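Local coordinates for protein endoglucanase (PDB 6VC5) that probably hydrolyses internal beta-1,4-glucosidic linkages in cellulose and related beta-glucans, as a family 8 glycosyl hydrolase, at residues A[9-14]-A[302-307]; A[21-24]-A[30-33]; A[42-45]-A[51-54]. One frame throughout, in Å; residues are numbered along the deposited sequence.

Interaction 1 of 3, residues A[9-14]-A[302-307]; sequences AIFRDK and SAALTM
Phe11, on helix 4-15, reaches across to Ala303, Ala304 and Met307 of helix 300-313. This joins the N-terminal and C-terminal parts of the chain within the (alpha/alpha)6 barrel expected of glycosyl hydrolase family 8. The two short helical segments run nearly antiparallel, at 154°, with axes 11.0 Å apart, and the side chain of Phe11 bridges much of the gap between them. From CB, chi1 of -170° places CG opposite the backbone N, which sends the ring off the helix toward its neighbour. The CD1-CE1 flank of the ring does the touching. CD1 lies obliquely against two groups: the methyl CB of Ala303 and, 4.2 Å away, CG of Met307. Farther out, CE1 meets CB of Ala304 at 4.1 Å. The two alanines suit their places because their short side chains let the ring come close to the helix backbone, while the flexible, apolar Met307 fills in beside it. Phe42 and Tyr15 add edge-to-face ring contacts to the same phenyl group, and Leu294 packs on it from a loop. The ring edge comes right up to the main chain of the partner helix, with CE1 of Phe11 lying 4.0 Å from the backbone N of Ala304.

Interaction 2 of 3, residues A[21-24]-A[30-33]; sequences RIID and ESHS
A single serine hydroxyl, OG of Ser31, is gripped by two nitrogens of Arg21 while it gives its own proton to the carbonyl oxygen of Ile22. The arginine approaches side-on: NE donates to OG at 3.0 Å in a fairly straight bond (159°), and NH2 donates to the same oxygen at 3.3 Å along a more bent path. OG lies almost in the guanidinium plane, at its edge. The third bond, from Ser31 OG to Ile22 O, is 2.8 Å long and comes in from above the carbonyl plane. A small hydroxyl that can both accept and donate suits this buried spot, and chi1 of -75° sets it opposite the carbonyl carbon of its own residue, where it faces segment 21-24. Ile23 lays its CD1 over the centre of the guanidinium, 3.6 Å above the plane, an apolar lid on a flat cation. NH2 also forms a salt bridge with Asp77, so the arginine ties a hydroxyl and a carboxylate together. With an alanine in place of Arg21, the two N-H donors to Ser31 OG and the cation beside Asp77 are gone, which would probably leave the Ser31 hydroxyl freer to turn and the Asp77 carboxylate without this partner. Two waters complete the seam: one bridges Ile22 O and His32 N, and the other, 2.6 Å from Glu30 O, joins that oxygen to the backbone N of Asp24. Within segment 30-33, NE2 of His32 donates to OE1 of Glu30. Strand 30-32 thus has the loop 21-24 against it while it pairs antiparallel with strand 74-76; Trp58 of helix 49-62 touches both Arg21 and Ser31, and Tyr300 of helix 300-313 packs on Ile22.

Interaction 3 of 3, residues A[42-45]-A[51-54]; sequences FSAA and AFEV
Ser43 and Phe52 form the close part of this contact: the hydroxyl OG of Ser43 lies 3.4 Å from CA of Phe52 and equally near its CB, although no hydrogen bond crosses between the segments. The oxygen sits at the edge of the aromatic ring, near its plane. With chi1 of 64°, OG stands between its own backbone N and carbonyl carbon, and it is hydrogen-bonded to Gly39 O one turn back along its helix. A serine suits the place because it is small enough for the helices to come within 5.5 Å, measured from CA of Ser43 to CA of Phe52, and its polar atom is satisfied locally. Helices 33-46 and 49-62 are consecutive, separated by a link of only two residues, and belong to the all-helical barrel typical of family 8 enzymes. CD1 of Phe52 rests 4.1 Å from CB of Ala44, while Ala99, Leu100 and Ala103 of helix 90-106 also pack on the Phe52 side chain. Trp8 of helix 4-15 touches both Ser43 and Ala51, whose CB atoms are 4.2 Å apart. On the looser side, partly exposed Glu53 sets its CB away from segment 42-45, and its carboxylate makes a long, weak ion pair with Arg109.

Overall arrangement
The three contacts lie 13 to 14 Å apart, centre to centre, within one family 8 glycosyl hydrolase chain. Interaction 1 closes the longest loop, joining helix 4-15 to helix 300-313, and both others are nested inside it; interaction 2 closes before interaction 3 opens. Interactions 1 and 3 touch directly, since Phe42 of segment 42-45 packs on Phe11 and on Met307, its CZ 3.4 Å from CB of Met307. Interaction 2 touches neither, its nearest atoms being about 4 Å from interaction 1 and 6 Å from interaction 3, but strand 30-32 runs straight into helix 33-46. Helix 300-313 thus packs on helices 4-15 and 33-46, bringing chain start and end together, consistent with a closed (alpha/alpha)6 barrel.

Interaction 1 of 3, residues A[9-14]-A[302-307]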
loop_
_atom_site.group_PDB
_atom_site.type_symbol
_atom_site.label_atom_id
_atom_site.label_comp_id
_atom_site.label_asym_id
_atom_site.label_seq_id
_atom_site.Cartn_x
_atom_site.Cartn_y
_atom_site.Cartn_z
ATOM N N ALA A 9 -1.601 -19.182 -5.788
ATOM C CA ALA A 9 -1.301 -19.998 -6.963
ATOM C C ALA A 9 -1.895 -19.396 -8.236
ATOM O O ALA A 9 -1.270 -19.439 -9.303
ATOM C CB ALA A 9 -1.802 -21.423 -6.757
ATOM N N ILE A 10 -3.102 -18.836 -8.145
ATOM C CA ILE A 10 -3.702 -18.153 -9.290
ATOM C C ILE A 10 -2.922 -16.889 -9.642
ATOM O O ILE A 10 -2.600 -16.646 -10.814
ATOM C CB ILE A 10 -5.182 -17.838 -9.013
ATOM C CG1 ILE A 10 -5.985 -19.124 -8.808
ATOM C CG2 ILE A 10 -5.770 -17.041 -10.151
ATOM C CD1 ILE A 10 -7.320 -18.877 -8.100
ATOM N N PHE A 11 -2.643 -16.043 -8.639
ATOM C CA PHE A 11 -1.860 -14.832 -8.874
ATOM C C PHE A 11 -0.523 -15.174 -9.509
ATOM O O PHE A 11 -0.116 -14.558 -10.503
ATOM C CB PHE A 11 -1.645 -14.084 -7.553
ATOM C CG PHE A 11 -1.064 -12.702 -7.717
ATOM C CD1 PHE A 11 -1.891 -11.591 -7.797
ATOM C CD2 PHE A 11 0.308 -12.514 -7.783
ATOM C CE1 PHE A 11 -1.358 -10.304 -7.941
ATOM C CE2 PHE A 11 0.849 -11.235 -7.927
ATOM C CZ PHE A 11 0.018 -10.135 -8.008
ATOM N N ARG A 12 0.152 -16.182 -8.957
ATOM C CA ARG A 12 1.471 -16.571 -9.446
ATOM C C ARG A 12 1.406 -17.051 -10.890
ATOM O O ARG A 12 2.263 -16.701 -11.712
ATOM C CB ARG A 12 2.052 -17.660 -8.539
ATOM C CG ARG A 12 3.462 -18.096 -8.918
ATOM C CD ARG A 12 3.860 -19.344 -8.146
ATOM N NE ARG A 12 3.003 -20.479 -8.465
ATOM C CZ ARG A 12 2.699 -21.455 -7.611
ATOM N NH1 ARG A 12 3.183 -21.436 -6.376
ATOM N NH2 ARG A 12 1.904 -22.450 -7.990
ATOM N N ASP A 13 0.390 -17.849 -11.222
ATOM C CA ASP A 13 0.266 -18.339 -12.592
ATOM C C ASP A 13 0.118 -17.186 -13.582
ATOM O O ASP A 13 0.633 -17.253 -14.706
ATOM C CB ASP A 13 -0.926 -19.291 -12.686
ATOM C CG ASP A 13 -1.219 -19.726 -14.110
ATOM O OD1 ASP A 13 -2.398 -19.656 -14.522
ATOM O OD2 ASP A 13 -0.274 -20.147 -14.813
ATOM N N LYS A 14 -0.568 -16.113 -13.177
ATOM C CA LYS A 14 -0.872 -15.023 -14.100
ATOM C C LYS A 14 0.278 -14.024 -14.223
ATOM O O LYS A 14 0.555 -13.535 -15.326
ATOM C CB LYS A 14 -2.142 -14.298 -13.647
ATOM C CG LYS A 14 -3.399 -15.149 -13.772
ATOM C CD LYS A 14 -4.622 -14.423 -13.244
ATOM C CE LYS A 14 -5.858 -14.782 -14.055
ATOM N NZ LYS A 14 -6.129 -13.777 -15.120
ATOM N N SER A 302 -6.933 -5.281 -9.624
ATOM C CA SER A 302 -7.983 -5.860 -8.796
ATOM C C SER A 302 -7.489 -7.121 -8.095
ATOM O O SER A 302 -7.808 -7.357 -6.919
ATOM C CB SER A 302 -9.192 -6.184 -9.676
ATOM O OG SER A 302 -10.291 -6.591 -8.886
ATOM N N ALA A 303 -6.704 -7.942 -8.796
ATOM C CA ALA A 303 -6.193 -9.174 -8.205
ATOM C C ALA A 303 -5.298 -8.889 -6.997
ATOM O O ALA A 303 -5.417 -9.541 -5.954
ATOM C CB ALA A 303 -5.433 -9.983 -9.257
ATOM N N ALA A 304 -4.397 -7.912 -7.116
ATOM C CA ALA A 304 -3.520 -7.587 -6.000
ATOM C C ALA A 304 -4.304 -7.036 -4.811
ATOM O O ALA A 304 -4.029 -7.402 -3.661
ATOM C CB ALA A 304 -2.427 -6.613 -6.450
ATOM N N LEU A 305 -5.291 -6.174 -5.065
ATOM C CA LEU A 305 -6.079 -5.623 -3.964
ATOM C C LEU A 305 -6.899 -6.707 -3.266
ATOM O O LEU A 305 -7.015 -6.715 -2.031
ATOM C CB LEU A 305 -6.974 -4.495 -4.488
ATOM C CG LEU A 305 -7.808 -3.728 -3.460
ATOM C CD1 LEU A 305 -6.946 -3.062 -2.390
ATOM C CD2 LEU A 305 -8.637 -2.679 -4.188
ATOM N N THR A 306 -7.470 -7.632 -4.042
ATOM C CA THR A 306 -8.203 -8.750 -3.465
ATOM C C THR A 306 -7.290 -9.621 -2.608
ATOM O O THR A 306 -7.654 -9.999 -1.489
ATOM C CB THR A 306 -8.847 -9.551 -4.597
ATOM O OG1 THR A 306 -9.746 -8.700 -5.323
ATOM C CG2 THR A 306 -9.642 -10.751 -4.046
ATOM N N MET A 307 -6.075 -9.913 -3.094
ATOM C CA MET A 307 -5.129 -10.680 -2.288
ATOM C C MET A 307 -4.804 -9.977 -0.973
ATOM O O MET A 307 -4.728 -10.628 0.078
ATOM C CB MET A 307 -3.835 -10.933 -3.059
ATOM C CG MET A 307 -3.872 -12.028 -4.084
ATOM S SD MET A 307 -3.967 -13.738 -3.459
ATOM C CE MET A 307 -3.578 -13.665 -1.703
#

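Interaction 2 of 3, residues A[21-24]-A[30-33]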
loop_
_atom_site.group_PDB
_atom_site.type_symbol
_atom_site.label_atom_id
_atom_site.label_comp_id
_atom_site.label_asym_id
_atom_site.label_seq_id
_atom_site.Cartn_x
_atom_site.Cartn_y
_atom_site.Cartn_z
ATOM N N ARG A 21 10.423 -11.669 -11.621
ATOM C CA ARG A 21 9.666 -10.460 -11.924
ATOM C C ARG A 21 8.169 -10.690 -11.757
ATOM O O ARG A 21 7.633 -11.738 -12.124
ATOM C CB ARG A 21 9.934 -10.009 -13.361
ATOM C CG ARG A 21 11.282 -9.371 -13.529
ATOM C CD ARG A 21 11.459 -8.831 -14.925
ATOM N NE ARG A 21 10.577 -7.695 -15.165
ATOM C CZ ARG A 21 10.467 -7.069 -16.330
ATOM N NH1 ARG A 21 11.199 -7.464 -17.363
ATOM N NH2 ARG A 21 9.622 -6.053 -16.463
ATOM N N ILE A 22 7.495 -9.691 -11.203
ATOM C CA ILE A 22 6.040 -9.626 -11.203
ATOM C C ILE A 22 5.671 -8.639 -12.299
ATOM O O ILE A 22 6.173 -7.509 -12.306
ATOM C CB ILE A 22 5.522 -9.137 -9.841
ATOM C CG1 ILE A 22 5.972 -10.082 -8.727
ATOM C CG2 ILE A 22 3.998 -8.992 -9.866
ATOM C CD1 ILE A 22 5.581 -11.519 -8.959
ATOM N N ILE A 23 4.838 -9.068 -13.251
ATOM C CA ILE A 23 4.503 -8.246 -14.412
ATOM C C ILE A 23 3.003 -8.322 -14.662
ATOM O O ILE A 23 2.444 -9.417 -14.777
ATOM C CB ILE A 23 5.271 -8.691 -15.677
ATOM C CG1 ILE A 23 6.784 -8.673 -15.444
ATOM C CG2 ILE A 23 4.955 -7.763 -16.835
ATOM C CD1 ILE A 23 7.591 -9.336 -16.575
ATOM N N ASP A 24 2.361 -7.157 -14.746
ATOM C CA ASP A 24 0.963 -7.058 -15.147
ATOM C C ASP A 24 0.862 -7.326 -16.640
ATOM O O ASP A 24 1.523 -6.661 -17.442
ATOM C CB ASP A 24 0.499 -5.633 -14.843
ATOM C CG ASP A 24 -0.916 -5.333 -15.309
ATOM O OD1 ASP A 24 -1.584 -6.201 -15.911
ATOM O OD2 ASP A 24 -1.357 -4.194 -15.032
ATOM N N GLU A 30 6.860 -3.351 -17.795
ATOM C CA GLU A 30 7.396 -2.808 -16.556
ATOM C C GLU A 30 7.204 -3.700 -15.341
ATOM O O GLU A 30 6.315 -4.466 -15.277
ATOM C CB GLU A 30 6.913 -1.386 -16.233
ATOM C CG GLU A 30 5.460 -1.117 -16.201
ATOM C CD GLU A 30 5.129 0.381 -16.498
ATOM O OE1 GLU A 30 4.915 1.167 -15.579
ATOM O OE2 GLU A 30 5.074 0.801 -17.671
ATOM N N SER A 31 8.097 -3.532 -14.398
ATOM C CA SER A 31 7.932 -4.077 -13.057
ATOM C C SER A 31 8.168 -2.937 -12.083
ATOM O O SER A 31 8.944 -2.021 -12.362
ATOM C CB SER A 31 8.918 -5.209 -12.760
ATOM O OG SER A 31 8.539 -6.415 -13.420
ATOM N N HIS A 32 7.473 -2.970 -10.950
ATOM C CA HIS A 32 7.464 -1.871 -9.982
ATOM C C HIS A 32 7.911 -2.375 -8.626
ATOM O O HIS A 32 7.766 -3.539 -8.337
ATOM C CB HIS A 32 6.050 -1.290 -9.824
ATOM C CG HIS A 32 5.521 -0.635 -11.054
ATOM N ND1 HIS A 32 4.332 -1.003 -11.630
ATOM C CD2 HIS A 32 6.013 0.365 -11.818
ATOM C CE1 HIS A 32 4.116 -0.260 -12.703
ATOM N NE2 HIS A 32 5.123 0.575 -12.841
ATOM N N SER A 33 8.430 -1.491 -7.789
ATOM C CA SER A 33 8.755 -1.914 -6.426
ATOM C C SER A 33 7.506 -2.368 -5.678
ATOM O O SER A 33 7.563 -3.312 -4.887
ATOM C CB SER A 33 9.507 -0.817 -5.654
ATOM O OG SER A 33 8.704 0.344 -5.469
HETATM O O HOH W 1 6.749 -5.794 -10.286
HETATM O O HOH W 2 3.703 -4.660 -14.930
#

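Interaction 3 of 3, residues A[42-45]-A[51-54]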
loop_
_atom_site.group_PDB
_atom_site.type_symbol
_atom_site.label_atom_id
_atom_site.label_comp_id
_atom_site.label_asym_id
_atom_site.label_seq_id
_atom_site.Cartn_x
_atom_site.Cartn_y
_atom_site.Cartn_z
ATOM N N PHE A 42 2.776 -11.844 -0.737
ATOM C CA PHE A 42 1.832 -12.937 -0.967
ATOM C C PHE A 42 2.518 -14.299 -0.870
ATOM O O PHE A 42 1.947 -15.249 -0.319
ATOM C CB PHE A 42 1.157 -12.799 -2.335
ATOM C CG PHE A 42 0.423 -11.493 -2.567
ATOM C CD1 PHE A 42 0.062 -10.659 -1.525
ATOM C CD2 PHE A 42 0.100 -11.116 -3.862
ATOM C CE1 PHE A 42 -0.615 -9.453 -1.769
ATOM C CE2 PHE A 42 -0.571 -9.927 -4.112
ATOM C CZ PHE A 42 -0.919 -9.092 -3.056
ATOM N N SER A 43 3.731 -14.422 -1.425
ATOM C CA SER A 43 4.459 -15.684 -1.349
ATOM C C SER A 43 4.890 -16.002 0.079
ATOM O O SER A 43 4.868 -17.169 0.484
ATOM C CB SER A 43 5.641 -15.695 -2.329
ATOM O OG SER A 43 6.604 -14.717 -2.013
ATOM N N ALA A 44 5.267 -14.984 0.860
ATOM C CA ALA A 44 5.572 -15.225 2.274
ATOM C C ALA A 44 4.336 -15.696 3.034
ATOM O O ALA A 44 4.401 -16.648 3.819
ATOM C CB ALA A 44 6.135 -13.953 2.909
ATOM N N ALA A 45 3.196 -15.024 2.826
ATOM C CA ALA A 45 1.956 -15.419 3.497
ATOM C C ALA A 45 1.521 -16.824 3.088
ATOM O O ALA A 45 1.019 -17.595 3.916
ATOM C CB ALA A 45 0.855 -14.407 3.176
ATOM N N ALA A 51 9.365 -19.233 -4.634
ATOM C CA ALA A 51 8.980 -18.004 -5.314
ATOM C C ALA A 51 9.529 -16.783 -4.590
ATOM O O ALA A 51 10.091 -15.883 -5.225
ATOM C CB ALA A 51 7.459 -17.916 -5.450
ATOM N N PHE A 52 9.364 -16.731 -3.258
ATOM C CA PHE A 52 9.826 -15.578 -2.491
ATOM C C PHE A 52 11.289 -15.291 -2.786
ATOM O O PHE A 52 11.668 -14.141 -3.057
ATOM C CB PHE A 52 9.649 -15.823 -0.986
ATOM C CG PHE A 52 10.098 -14.654 -0.142
ATOM C CD1 PHE A 52 9.182 -13.683 0.245
ATOM C CD2 PHE A 52 11.436 -14.472 0.184
ATOM C CE1 PHE A 52 9.573 -12.586 0.990
ATOM C CE2 PHE A 52 11.844 -13.358 0.908
ATOM C CZ PHE A 52 10.914 -12.415 1.312
ATOM N N GLU A 53 12.118 -16.341 -2.751
ATOM C CA GLU A 53 13.566 -16.191 -2.878
ATOM C C GLU A 53 13.943 -15.481 -4.174
ATOM O O GLU A 53 14.755 -14.548 -4.166
ATOM C CB GLU A 53 14.232 -17.574 -2.803
ATOM C CG GLU A 53 15.672 -17.581 -2.285
ATOM C CD GLU A 53 15.983 -18.801 -1.415
ATOM O OE1 GLU A 53 17.085 -18.864 -0.819
ATOM O OE2 GLU A 53 15.115 -19.696 -1.313
ATOM N N VAL A 54 13.346 -15.898 -5.298
ATOM C CA VAL A 54 13.694 -15.296 -6.588
ATOM C C VAL A 54 13.082 -13.902 -6.755
ATOM O O VAL A 54 13.685 -13.033 -7.394
ATOM C CB VAL A 54 13.392 -16.224 -7.784
ATOM C CG1 VAL A 54 14.235 -17.515 -7.698
ATOM C CG2 VAL A 54 11.912 -16.532 -7.898
#